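Metallo-beta-lactamase FIM-1 (Pseudomonas aeruginosa, PDB 6V3Q) probably hydrolyses beta-lactam antibiotics to substituted beta-amino acids, as a zinc-dependent class B metallo-beta-lactamase of the periplasm. Local coordinates at residues 13-18 against 157-162; 46-51 against 133-138; 166-171 against 204-209. All coordinates share one frame; numbering follows the deposited sequence.

Interaction 1: 13-18 against 157-162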
ATOM      1  N   THR A  13      16.877  -3.986   9.807  1.00 66.45           N
ATOM      2  CA  THR A  13      17.483  -2.765  10.317  1.00 75.38           C
ATOM      3  C   THR A  13      17.886  -2.956  11.770  1.00 72.24           C
ATOM      4  O   THR A  13      17.122  -3.511  12.566  1.00 70.46           O
ATOM      5  CB  THR A  13      16.527  -1.570  10.209  1.00 78.36           C
ATOM      6  OG1 THR A  13      15.357  -1.827  10.993  1.00 85.94           O
ATOM      7  CG2 THR A  13      16.118  -1.333   8.765  1.00 79.52           C
ATOM      8  N   ALA A  14      19.086  -2.487  12.110  1.00 76.23           N
ATOM      9  CA  ALA A  14      19.551  -2.557  13.488  1.00 77.23           C
ATOM     10  C   ALA A  14      18.840  -1.507  14.332  1.00 68.84           C
ATOM     11  O   ALA A  14      18.824  -0.322  13.985  1.00 73.62           O
ATOM     12  CB  ALA A  14      21.066  -2.362  13.549  1.00 67.88           C
ATOM     13  N   ILE A  15      18.243  -1.947  15.437  1.00 68.16           N
ATOM     14  CA  ILE A  15      17.498  -1.070  16.333  1.00 67.63           C
ATOM     15  C   ILE A  15      18.421  -0.618  17.454  1.00 67.74           C
ATOM     16  O   ILE A  15      18.640   0.582  17.651  1.00 67.31           O
ATOM     17  CB  ILE A  15      16.250  -1.778  16.888  1.00 68.87           C
ATOM     18  CG1 ILE A  15      15.256  -2.062  15.762  1.00 67.84           C
ATOM     19  CG2 ILE A  15      15.606  -0.944  17.983  1.00 72.35           C
ATOM     20  CD1 ILE A  15      14.721  -0.818  15.091  1.00 72.55           C
ATOM     21  N   THR A  16      18.952  -1.582  18.201  1.00 71.59           N
ATOM     22  CA  THR A  16      20.042  -1.352  19.139  1.00 74.89           C
ATOM     23  C   THR A  16      20.956  -2.573  19.076  1.00 73.09           C
ATOM     24  O   THR A  16      20.779  -3.454  18.228  1.00 70.42           O
ATOM     25  CB  THR A  16      19.513  -1.076  20.553  1.00 80.33           C
ATOM     26  OG1 THR A  16      20.589  -0.631  21.388  1.00 95.71           O
ATOM     27  CG2 THR A  16      18.908  -2.333  21.154  1.00 77.81           C
ATOM     28  N   GLN A  17      21.940  -2.628  19.971  1.00 84.90           N
ATOM     29  CA  GLN A  17      22.867  -3.752  19.976  1.00 85.58           C
ATOM     30  C   GLN A  17      22.127  -5.040  20.320  1.00 83.39           C
ATOM     31  O   GLN A  17      21.527  -5.157  21.394  1.00 80.70           O
ATOM     32  CB  GLN A  17      23.999  -3.502  20.969  1.00 95.74           C
ATOM     33  CG  GLN A  17      25.197  -4.438  20.800  1.00108.02           C
ATOM     34  CD  GLN A  17      25.010  -5.777  21.490  1.00113.11           C
ATOM     35  OE1 GLN A  17      24.526  -5.845  22.619  1.00118.54           O
ATOM     36  NE2 GLN A  17      25.398  -6.852  20.811  1.00111.41           N
ATOM     37  N   GLY A  18      22.164  -6.000  19.400  1.00 77.62           N
ATOM     38  CA  GLY A  18      21.523  -7.284  19.608  1.00 84.04           C
ATOM     39  C   GLY A  18      20.044  -7.331  19.300  1.00 79.97           C
ATOM     40  O   GLY A  18      19.402  -8.351  19.588  1.00 67.40           O
ATOM     41  N   GLN A 157      16.961  -2.967  27.357  1.00 60.36           N
ATOM     42  CA  GLN A 157      17.306  -2.062  26.269  1.00 60.25           C
ATOM     43  C   GLN A 157      16.265  -0.973  26.042  1.00 60.41           C
ATOM     44  O   GLN A 157      16.430  -0.163  25.125  1.00 60.13           O
ATOM     45  CB  GLN A 157      17.522  -2.849  24.970  1.00 66.22           C
ATOM     46  CG  GLN A 157      18.826  -3.639  24.933  1.00 76.65           C
ATOM     47  CD  GLN A 157      18.605  -5.137  24.885  1.00 84.31           C
ATOM     48  OE1 GLN A 157      17.747  -5.672  25.590  1.00 86.73           O
ATOM     49  NE2 GLN A 157      19.390  -5.823  24.065  1.00 85.79           N
ATOM     50  N   GLY A 158      15.209  -0.929  26.853  1.00 60.77           N
ATOM     51  CA  GLY A 158      14.216   0.122  26.737  1.00 58.24           C
ATOM     52  C   GLY A 158      13.375   0.074  25.480  1.00 57.34           C
ATOM     53  O   GLY A 158      13.026   1.127  24.937  1.00 55.26           O
ATOM     54  N   ILE A 159      13.024  -1.121  25.010  1.00 55.51           N
ATOM     55  CA  ILE A 159      12.269  -1.299  23.775  1.00 53.59           C
ATOM     56  C   ILE A 159      10.980  -2.043  24.089  1.00 51.78           C
ATOM     57  O   ILE A 159      10.997  -3.057  24.798  1.00 51.66           O
ATOM     58  CB  ILE A 159      13.082  -2.063  22.714  1.00 54.81           C
ATOM     59  CG1 ILE A 159      14.400  -1.349  22.419  1.00 59.68           C
ATOM     60  CG2 ILE A 159      12.271  -2.231  21.436  1.00 56.06           C
ATOM     61  CD1 ILE A 159      15.344  -2.157  21.570  1.00 61.44           C
ATOM     62  N   VAL A 160       9.868  -1.544  23.554  1.00 48.61           N
ATOM     63  CA  VAL A 160       8.589  -2.243  23.576  1.00 45.52           C
ATOM     64  C   VAL A 160       8.158  -2.480  22.138  1.00 49.14           C
ATOM     65  O   VAL A 160       8.124  -1.541  21.333  1.00 51.98           O
ATOM     66  CB  VAL A 160       7.510  -1.453  24.339  1.00 51.26           C
ATOM     67  CG1 VAL A 160       6.179  -2.184  24.283  1.00 48.95           C
ATOM     68  CG2 VAL A 160       7.935  -1.237  25.774  1.00 56.05           C
ATOM     69  N   PHE A 161       7.845  -3.727  21.814  1.00 45.54           N
ATOM     70  CA  PHE A 161       7.240  -4.069  20.531  1.00 48.63           C
ATOM     71  C   PHE A 161       5.748  -4.242  20.783  1.00 56.73           C
ATOM     72  O   PHE A 161       5.310  -5.259  21.327  1.00 48.78           O
ATOM     73  CB  PHE A 161       7.857  -5.325  19.930  1.00 53.23           C
ATOM     74  CG  PHE A 161       7.224  -5.732  18.637  1.00 58.15           C
ATOM     75  CD1 PHE A 161       7.490  -5.030  17.474  1.00 60.94           C
ATOM     76  CD2 PHE A 161       6.340  -6.794  18.587  1.00 60.38           C
ATOM     77  CE1 PHE A 161       6.897  -5.388  16.280  1.00 64.91           C
ATOM     78  CE2 PHE A 161       5.746  -7.156  17.398  1.00 62.53           C
ATOM     79  CZ  PHE A 161       6.026  -6.455  16.242  1.00 64.53           C
ATOM     80  N   GLY A 162       4.966  -3.237  20.386  1.00 63.80           N
ATOM     81  CA  GLY A 162       3.549  -3.228  20.700  1.00 67.48           C
ATOM     82  C   GLY A 162       2.685  -4.027  19.754  1.00 66.20           C
ATOM     83  O   GLY A 162       1.543  -4.346  20.100  1.00 66.87           O
TER
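Ile159 reaches across to both Ile15 and Thr16 with one methyl group, and most of the close packing between 13-18 and 157-162 is gathered at that point. The terminal CD1 of Ile159 lies 3.6 Å from CG2 of Thr16, and the same carbon stands 3.8 Å from CG2 of Ile15. The extended outer half of the isoleucine accounts for this reach: with chi2 at 170°, CD1 is carried well beyond CB instead of folding back beside its own strand. Two consecutive residues can offer methyls to one partner because of a classic beta bulge, in which Ile15 and Thr16 both face Val19 of the neighbouring strand 19-27; the bulge puts two successive side chains on one side, and both turn their CB toward 157-162. The second segment has an irregularity of its own, a G1 bulge in which Gly158, at positive phi, and Ile159 together face Leu154. Strand 11-16 is outermost in its sheet and 159-161 belongs to the other, so the contact spans the two sheets of the metallo-beta-lactamase alpha-beta/beta-alpha sandwich, with Val19 also packing on Ile159. Toward the surface the fit slackens. The aliphatic part of Gln157 crosses Thr16 at a slant, CG of the glutamine being 4.0 Å from CG2 of the threonine, and the chain then bends at chi2 (115°), which swings its amide toward the turn that follows strand 11-16. There NE2 of Gln157 gives a weak hydrogen bond to the backbone O of Gln17, 3.5 Å long with an angle of 151° at the hydrogen. The side chain of Gln17 is exposed, in contrast to the buried Ile159, whose other neighbours include Gln201 and Ile203 of strand 201-203.

Interaction 2: 46-51 against 133-138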
ATOM      1  N   PHE A  46      22.509 -17.798  19.246  1.00 76.68           N
ATOM      2  CA  PHE A  46      21.288 -17.947  18.464  1.00 74.94           C
ATOM      3  C   PHE A  46      20.418 -16.708  18.618  1.00 72.25           C
ATOM      4  O   PHE A  46      20.865 -15.706  19.182  1.00 73.44           O
ATOM      5  CB  PHE A  46      20.541 -19.213  18.887  1.00 76.24           C
ATOM      6  CG  PHE A  46      21.392 -20.451  18.850  1.00 82.64           C
ATOM      7  CD1 PHE A  46      21.636 -21.106  17.653  1.00 81.02           C
ATOM      8  CD2 PHE A  46      21.967 -20.948  20.008  1.00 84.96           C
ATOM      9  CE1 PHE A  46      22.430 -22.240  17.615  1.00 81.62           C
ATOM     10  CE2 PHE A  46      22.759 -22.079  19.977  1.00 86.11           C
ATOM     11  CZ  PHE A  46      22.992 -22.725  18.779  1.00 86.11           C
ATOM     12  N   SER A  47      19.183 -16.749  18.125  1.00 65.53           N
ATOM     13  CA  SER A  47      18.354 -15.551  18.120  1.00 66.04           C
ATOM     14  C   SER A  47      16.885 -15.923  18.272  1.00 62.54           C
ATOM     15  O   SER A  47      16.464 -17.039  17.951  1.00 58.75           O
ATOM     16  CB  SER A  47      18.573 -14.731  16.843  1.00 72.70           C
ATOM     17  OG  SER A  47      18.354 -15.519  15.686  1.00 81.59           O
ATOM     18  N   ILE A  48      16.108 -14.962  18.765  1.00 59.79           N
ATOM     19  CA  ILE A  48      14.678 -15.123  19.000  1.00 51.46           C
ATOM     20  C   ILE A  48      13.929 -14.287  17.972  1.00 51.89           C
ATOM     21  O   ILE A  48      14.286 -13.127  17.731  1.00 54.97           O
ATOM     22  CB  ILE A  48      14.294 -14.705  20.430  1.00 54.30           C
ATOM     23  CG1 ILE A  48      15.079 -15.529  21.453  1.00 57.28           C
ATOM     24  CG2 ILE A  48      12.795 -14.865  20.654  1.00 53.66           C
ATOM     25  CD1 ILE A  48      15.116 -14.912  22.832  1.00 56.46           C
ATOM     26  N   LEU A  49      12.899 -14.873  17.367  1.00 53.17           N
ATOM     27  CA  LEU A  49      12.092 -14.197  16.361  1.00 54.63           C
ATOM     28  C   LEU A  49      10.773 -13.760  16.986  1.00 58.67           C
ATOM     29  O   LEU A  49      10.061 -14.573  17.584  1.00 61.68           O
ATOM     30  CB  LEU A  49      11.835 -15.105  15.160  1.00 54.61           C
ATOM     31  CG  LEU A  49      10.905 -14.536  14.084  1.00 54.17           C
ATOM     32  CD1 LEU A  49      11.508 -13.296  13.441  1.00 56.21           C
ATOM     33  CD2 LEU A  49      10.570 -15.581  13.028  1.00 57.88           C
ATOM     34  N   VAL A  50      10.458 -12.480  16.856  1.00 55.94           N
ATOM     35  CA  VAL A  50       9.161 -11.952  17.249  1.00 57.42           C
ATOM     36  C   VAL A  50       8.390 -11.680  15.966  1.00 55.70           C
ATOM     37  O   VAL A  50       8.770 -10.803  15.181  1.00 58.55           O
ATOM     38  CB  VAL A  50       9.299 -10.689  18.108  1.00 53.11           C
ATOM     39  CG1 VAL A  50       7.934 -10.180  18.535  1.00 56.18           C
ATOM     40  CG2 VAL A  50      10.172 -10.971  19.321  1.00 46.56           C
ATOM     41  N   ASP A  51       7.333 -12.464  15.739  1.00 54.59           N
ATOM     42  CA  ASP A  51       6.454 -12.339  14.580  1.00 61.81           C
ATOM     43  C   ASP A  51       7.112 -12.764  13.273  1.00 63.29           C
ATOM     44  O   ASP A  51       8.294 -12.490  13.032  1.00 66.45           O
ATOM     45  CB  ASP A  51       5.928 -10.909  14.456  1.00 74.99           C
ATOM     46  CG  ASP A  51       4.897 -10.582  15.511  1.00 94.56           C
ATOM     47  OD1 ASP A  51       4.281 -11.524  16.048  1.00 99.21           O
ATOM     48  OD2 ASP A  51       4.690  -9.385  15.792  1.00102.45           O
ATOM     49  N   LEU A 133      11.230 -16.576  27.276  1.00 62.51           N
ATOM     50  CA  LEU A 133      12.146 -16.170  26.220  1.00 62.68           C
ATOM     51  C   LEU A 133      13.022 -15.009  26.676  1.00 65.56           C
ATOM     52  O   LEU A 133      13.243 -14.048  25.937  1.00 63.87           O
ATOM     53  CB  LEU A 133      11.382 -15.804  24.950  1.00 62.29           C
ATOM     54  CG  LEU A 133      10.721 -16.972  24.220  1.00 65.17           C
ATOM     55  CD1 LEU A 133      10.042 -16.490  22.951  1.00 64.01           C
ATOM     56  CD2 LEU A 133      11.751 -18.044  23.909  1.00 63.82           C
ATOM     57  N   HIS A 134      13.527 -15.091  27.905  1.00 63.43           N
ATOM     58  CA  HIS A 134      14.406 -14.059  28.435  1.00 63.07           C
ATOM     59  C   HIS A 134      15.583 -13.848  27.484  1.00 65.47           C
ATOM     60  O   HIS A 134      16.141 -14.823  26.967  1.00 63.79           O
ATOM     61  CB  HIS A 134      14.901 -14.459  29.830  1.00 62.41           C
ATOM     62  CG  HIS A 134      15.564 -13.347  30.582  1.00 64.13           C
ATOM     63  ND1 HIS A 134      16.922 -13.116  30.525  1.00 68.03           N
ATOM     64  CD2 HIS A 134      15.056 -12.403  31.408  1.00 67.38           C
ATOM     65  CE1 HIS A 134      17.223 -12.078  31.284  1.00 69.46           C
ATOM     66  NE2 HIS A 134      16.109 -11.627  31.831  1.00 72.63           N
ATOM     67  N   PRO A 135      16.000 -12.595  27.233  1.00 64.79           N
ATOM     68  CA  PRO A 135      15.633 -11.369  27.951  1.00 62.65           C
ATOM     69  C   PRO A 135      14.320 -10.705  27.539  1.00 57.94           C
ATOM     70  O   PRO A 135      14.015  -9.645  28.080  1.00 60.67           O
ATOM     71  CB  PRO A 135      16.802 -10.432  27.639  1.00 62.02           C
ATOM     72  CG  PRO A 135      17.403 -10.945  26.346  1.00 63.17           C
ATOM     73  CD  PRO A 135      16.806 -12.294  26.038  1.00 59.40           C
ATOM     74  N   LEU A 136      13.559 -11.298  26.622  1.00 61.44           N
ATOM     75  CA  LEU A 136      12.238 -10.760  26.330  1.00 61.79           C
ATOM     76  C   LEU A 136      11.341 -10.916  27.552  1.00 56.63           C
ATOM     77  O   LEU A 136      11.383 -11.933  28.248  1.00 59.02           O
ATOM     78  CB  LEU A 136      11.592 -11.468  25.131  1.00 62.92           C
ATOM     79  CG  LEU A 136      12.284 -11.731  23.793  1.00 69.46           C
ATOM     80  CD1 LEU A 136      11.268 -12.243  22.770  1.00 66.59           C
ATOM     81  CD2 LEU A 136      13.008 -10.513  23.246  1.00 71.63           C
ATOM     82  N   VAL A 137      10.537  -9.894  27.822  1.00 57.90           N
ATOM     83  CA  VAL A 137       9.389 -10.027  28.708  1.00 53.83           C
ATOM     84  C   VAL A 137       8.147 -10.052  27.831  1.00 52.12           C
ATOM     85  O   VAL A 137       7.846  -9.074  27.135  1.00 53.80           O
ATOM     86  CB  VAL A 137       9.319  -8.896  29.747  1.00 55.97           C
ATOM     87  CG1 VAL A 137       8.008  -8.979  30.522  1.00 48.34           C
ATOM     88  CG2 VAL A 137      10.496  -8.982  30.705  1.00 50.80           C
ATOM     89  N   ILE A 138       7.451 -11.181  27.830  1.00 49.15           N
ATOM     90  CA  ILE A 138       6.205 -11.322  27.090  1.00 51.16           C
ATOM     91  C   ILE A 138       5.067 -10.983  28.043  1.00 53.25           C
ATOM     92  O   ILE A 138       4.924 -11.609  29.098  1.00 58.17           O
ATOM     93  CB  ILE A 138       6.053 -12.736  26.514  1.00 54.70           C
ATOM     94  CG1 ILE A 138       7.221 -13.052  25.571  1.00 53.90           C
ATOM     95  CG2 ILE A 138       4.726 -12.865  25.782  1.00 48.14           C
ATOM     96  CD1 ILE A 138       7.362 -14.515  25.235  1.00 58.05           C
TER
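Ile48 projects from strand 46-50 and packs against Leu133 and Leu136, with Pro135 at the margin; both of its branches meet Leu133. From CB, which is directed at 133-138, the side chain forks. The shorter branch, CG2, stands anti to the backbone N (chi1, measured to CG1, is -58°) and meets two leucines: CD1 of Leu136 is 3.7 Å from it, and CD1 of Leu133 is 3.9 Å from it. The longer branch continues through CG1 to CD1 and stays extended at chi2 161°. It delivers CD1 of Ile48 to within 3.7 Å of the carbonyl O of Leu133, while CD of Pro135 lies at a looser 4.5 Å from that methyl. This oxygen is already engaged, since it accepts the backbone N-H of Leu136 at 2.9 Å between Leu136 N and Leu133 O. That bond closes a type VIa turn, with the cis peptide before Pro135 at its centre, and brings the two leucine side chains to the same partner. Leu136 and Ile48 run past each other pointing opposite ways, and the leucine extends the packing along the strand, its CD1 lying 3.8 Å from CG2 of Val50. No hydrogen bond joins the segments; hydrophobic side chains carry the contact. Around them, Trp76 of strand 74-78 touches both Ile48 and Leu133, and Val41 of strand 33-43, together with Val152 and Leu154 of strand 151-154, packs on Leu136. Strand 46-50 belongs to the seven-stranded sheet, whereas 133-138 leads into strand 137-139 of the five-stranded one, so these aliphatic groups form part of the core pressed between the two central sheets of the alpha-beta/beta-alpha sandwich characteristic of the metallo-beta-lactamase superfamily.

Interaction 3: 166-171 against 204-209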
ATOM      1  N   ILE A 166      -0.510  -1.159  19.204  1.00 56.12           N
ATOM      2  CA  ILE A 166      -0.054   0.221  19.110  1.00 55.72           C
ATOM      3  C   ILE A 166      -0.200   0.677  17.666  1.00 56.65           C
ATOM      4  O   ILE A 166       0.206  -0.031  16.735  1.00 59.98           O
ATOM      5  CB  ILE A 166       1.398   0.364  19.596  1.00 58.08           C
ATOM      6  CG1 ILE A 166       1.520  -0.120  21.042  1.00 58.32           C
ATOM      7  CG2 ILE A 166       1.860   1.811  19.473  1.00 57.02           C
ATOM      8  CD1 ILE A 166       0.602   0.591  22.011  1.00 55.54           C
ATOM      9  N   ARG A 167      -0.789   1.851  17.477  1.00 51.54           N
ATOM     10  CA  ARG A 167      -1.041   2.371  16.144  1.00 52.73           C
ATOM     11  C   ARG A 167       0.198   3.077  15.599  1.00 56.33           C
ATOM     12  O   ARG A 167       0.992   3.631  16.363  1.00 57.22           O
ATOM     13  CB  ARG A 167      -2.221   3.336  16.168  1.00 54.46           C
ATOM     14  CG  ARG A 167      -3.556   2.648  16.398  1.00 53.99           C
ATOM     15  CD  ARG A 167      -3.820   1.624  15.310  1.00 54.34           C
ATOM     16  NE  ARG A 167      -4.149   2.258  14.036  1.00 57.49           N
ATOM     17  CZ  ARG A 167      -4.010   1.671  12.850  1.00 68.52           C
ATOM     18  NH1 ARG A 167      -4.337   2.323  11.743  1.00 73.69           N
ATOM     19  NH2 ARG A 167      -3.533   0.436  12.768  1.00 67.89           N
ATOM     20  N   PRO A 168       0.395   3.048  14.280  1.00 60.01           N
ATOM     21  CA  PRO A 168       1.551   3.736  13.692  1.00 59.98           C
ATOM     22  C   PRO A 168       1.505   5.231  13.966  1.00 59.91           C
ATOM     23  O   PRO A 168       0.438   5.818  14.157  1.00 62.65           O
ATOM     24  CB  PRO A 168       1.417   3.442  12.193  1.00 62.49           C
ATOM     25  CG  PRO A 168       0.536   2.232  12.115  1.00 62.67           C
ATOM     26  CD  PRO A 168      -0.408   2.342  13.267  1.00 58.56           C
ATOM     27  N   SER A 169       2.686   5.846  13.988  1.00 59.46           N
ATOM     28  CA  SER A 169       2.757   7.289  14.171  1.00 63.53           C
ATOM     29  C   SER A 169       2.093   7.997  12.998  1.00 64.98           C
ATOM     30  O   SER A 169       2.238   7.591  11.842  1.00 59.48           O
ATOM     31  CB  SER A 169       4.211   7.737  14.309  1.00 65.72           C
ATOM     32  OG  SER A 169       4.872   7.686  13.058  1.00 68.65           O
ATOM     33  N   GLY A 170       1.359   9.065  13.299  1.00 66.21           N
ATOM     34  CA  GLY A 170       0.584   9.763  12.298  1.00 64.45           C
ATOM     35  C   GLY A 170      -0.800   9.203  12.072  1.00 62.82           C
ATOM     36  O   GLY A 170      -1.544   9.742  11.240  1.00 64.99           O
ATOM     37  N   SER A 171      -1.173   8.146  12.788  1.00 62.29           N
ATOM     38  CA  SER A 171      -2.479   7.536  12.594  1.00 66.80           C
ATOM     39  C   SER A 171      -3.581   8.449  13.108  1.00 67.32           C
ATOM     40  O   SER A 171      -3.441   9.095  14.150  1.00 70.67           O
ATOM     41  CB  SER A 171      -2.542   6.188  13.309  1.00 68.61           C
ATOM     42  OG  SER A 171      -1.454   5.366  12.920  1.00 78.23           O
ATOM     43  N   PRO A 204       5.641  -0.058  16.694  1.00 55.21           N
ATOM     44  CA  PRO A 204       4.347  -0.582  16.251  1.00 54.47           C
ATOM     45  C   PRO A 204       4.555  -1.594  15.129  1.00 58.96           C
ATOM     46  O   PRO A 204       5.674  -1.858  14.692  1.00 59.57           O
ATOM     47  CB  PRO A 204       3.619   0.670  15.762  1.00 56.20           C
ATOM     48  CG  PRO A 204       4.725   1.525  15.223  1.00 57.96           C
ATOM     49  CD  PRO A 204       5.943   1.248  16.082  1.00 58.01           C
ATOM     50  N   SER A 205       3.445  -2.164  14.660  1.00 60.19           N
ATOM     51  CA  SER A 205       3.532  -3.153  13.593  1.00 63.44           C
ATOM     52  C   SER A 205       3.777  -2.514  12.236  1.00 60.30           C
ATOM     53  O   SER A 205       4.395  -3.141  11.369  1.00 64.19           O
ATOM     54  CB  SER A 205       2.261  -3.997  13.546  1.00 75.18           C
ATOM     55  OG  SER A 205       2.321  -5.045  14.490  1.00 80.94           O
ATOM     56  N   HIS A 206       3.312  -1.284  12.033  1.00 58.47           N
ATOM     57  CA  HIS A 206       3.445  -0.593  10.760  1.00 63.25           C
ATOM     58  C   HIS A 206       4.210   0.708  10.946  1.00 60.44           C
ATOM     59  O   HIS A 206       3.974   1.447  11.908  1.00 64.15           O
ATOM     60  CB  HIS A 206       2.075  -0.305  10.150  1.00 70.96           C
ATOM     61  CG  HIS A 206       1.171  -1.494  10.125  1.00 78.05           C
ATOM     62  ND1 HIS A 206       1.554  -2.707   9.593  1.00 80.88           N
ATOM     63  CD2 HIS A 206      -0.096  -1.662  10.572  1.00 78.40           C
ATOM     64  CE1 HIS A 206       0.562  -3.569   9.709  1.00 81.04           C
ATOM     65  NE2 HIS A 206      -0.452  -2.962  10.299  1.00 80.89           N
ATOM     66  N   GLY A 207       5.129   0.982  10.025  1.00 65.49           N
ATOM     67  CA  GLY A 207       5.840   2.235  10.024  1.00 66.17           C
ATOM     68  C   GLY A 207       6.988   2.282  11.010  1.00 67.02           C
ATOM     69  O   GLY A 207       7.357   1.277  11.627  1.00 59.81           O
ATOM     70  N   PRO A 208       7.562   3.467  11.189  1.00 67.77           N
ATOM     71  CA  PRO A 208       8.813   3.580  11.941  1.00 64.66           C
ATOM     72  C   PRO A 208       8.622   3.487  13.446  1.00 57.44           C
ATOM     73  O   PRO A 208       7.574   3.832  13.995  1.00 59.26           O
ATOM     74  CB  PRO A 208       9.330   4.968  11.544  1.00 66.68           C
ATOM     75  CG  PRO A 208       8.088   5.745  11.273  1.00 68.29           C
ATOM     76  CD  PRO A 208       7.119   4.769  10.657  1.00 69.79           C
ATOM     77  N   MET A 209       9.671   2.999  14.105  1.00 61.28           N
ATOM     78  CA  MET A 209       9.753   3.058  15.557  1.00 61.58           C
ATOM     79  C   MET A 209       9.738   4.509  16.024  1.00 58.59           C
ATOM     80  O   MET A 209      10.319   5.390  15.384  1.00 60.45           O
ATOM     81  CB  MET A 209      11.030   2.352  16.025  1.00 68.11           C
ATOM     82  CG  MET A 209      11.486   2.679  17.444  1.00 76.17           C
ATOM     83  SD  MET A 209      13.081   1.929  17.848  1.00 83.56           S
ATOM     84  CE  MET A 209      14.136   2.649  16.588  1.00 82.90           C
TER
HETATM   85  O   HOH W   1       0.561  -0.962  14.174  1.00 63.43           O
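Pro168 lies alongside His206, its CB 3.3 Å from the carbonyl O of His206 and its CG 3.6 Å from CB of the histidine. The imidazole swings away from its own carbonyl carbon (CG anti to it, chi1 -49°), which leaves CB facing Pro168 CG; that proline carbon also approaches the ring edge, near the plane. CB of Pro204 rests 3.6 Å from the backbone O of Ile166, and OG of Ser169 comes to 4.2 Å from CG of Pro208. No direct hydrogen bond crosses; a water bridges instead, donating to Ile166 O at 2.7 Å and accepting from Ser205 N at 3.2 Å. In the next shell, a type II turn from Pro168 to Ser171, permitted by Gly170 (phi 87°), shapes one loop, while ND1 of His206 is hydrogen-bonded to the backbone O of Pro35. Ser205 OG binds Lys86 and the oxidised cysteine at zinc-site position 164, and the Ser205 side chain is about 5 Å from that of His81, a zinc ligand. In the second subunit, Trp31 packs on Pro168 and Pro208. Both segments pack on helix 213-226 through Leu214; the first follows strand 159-161, the second strand 201-203.

In the fold
From the N terminus, segment 13-18, on the edge strand 11-16 of the seven-stranded sheet, meets its partner only at 157-162, so interaction 1 closes a long loop of 138 residues. Interaction 2 is nested inside it, opening at 46-51 and closing at 133-138. Both bring the seven-stranded and five-stranded sheets together, and they meet where the Phe161 ring packs on Val50. Interaction 3 follows in series, closing a shorter loop of 32 residues around helix 185-195 and strand 201-203. It touches interaction 1 twice, Met209 on Ile15 and Phe161 on Pro204 O. It does not touch interaction 2, though nearest atoms are about 5 Å apart; their centres lie on opposite sides of the chain's centre.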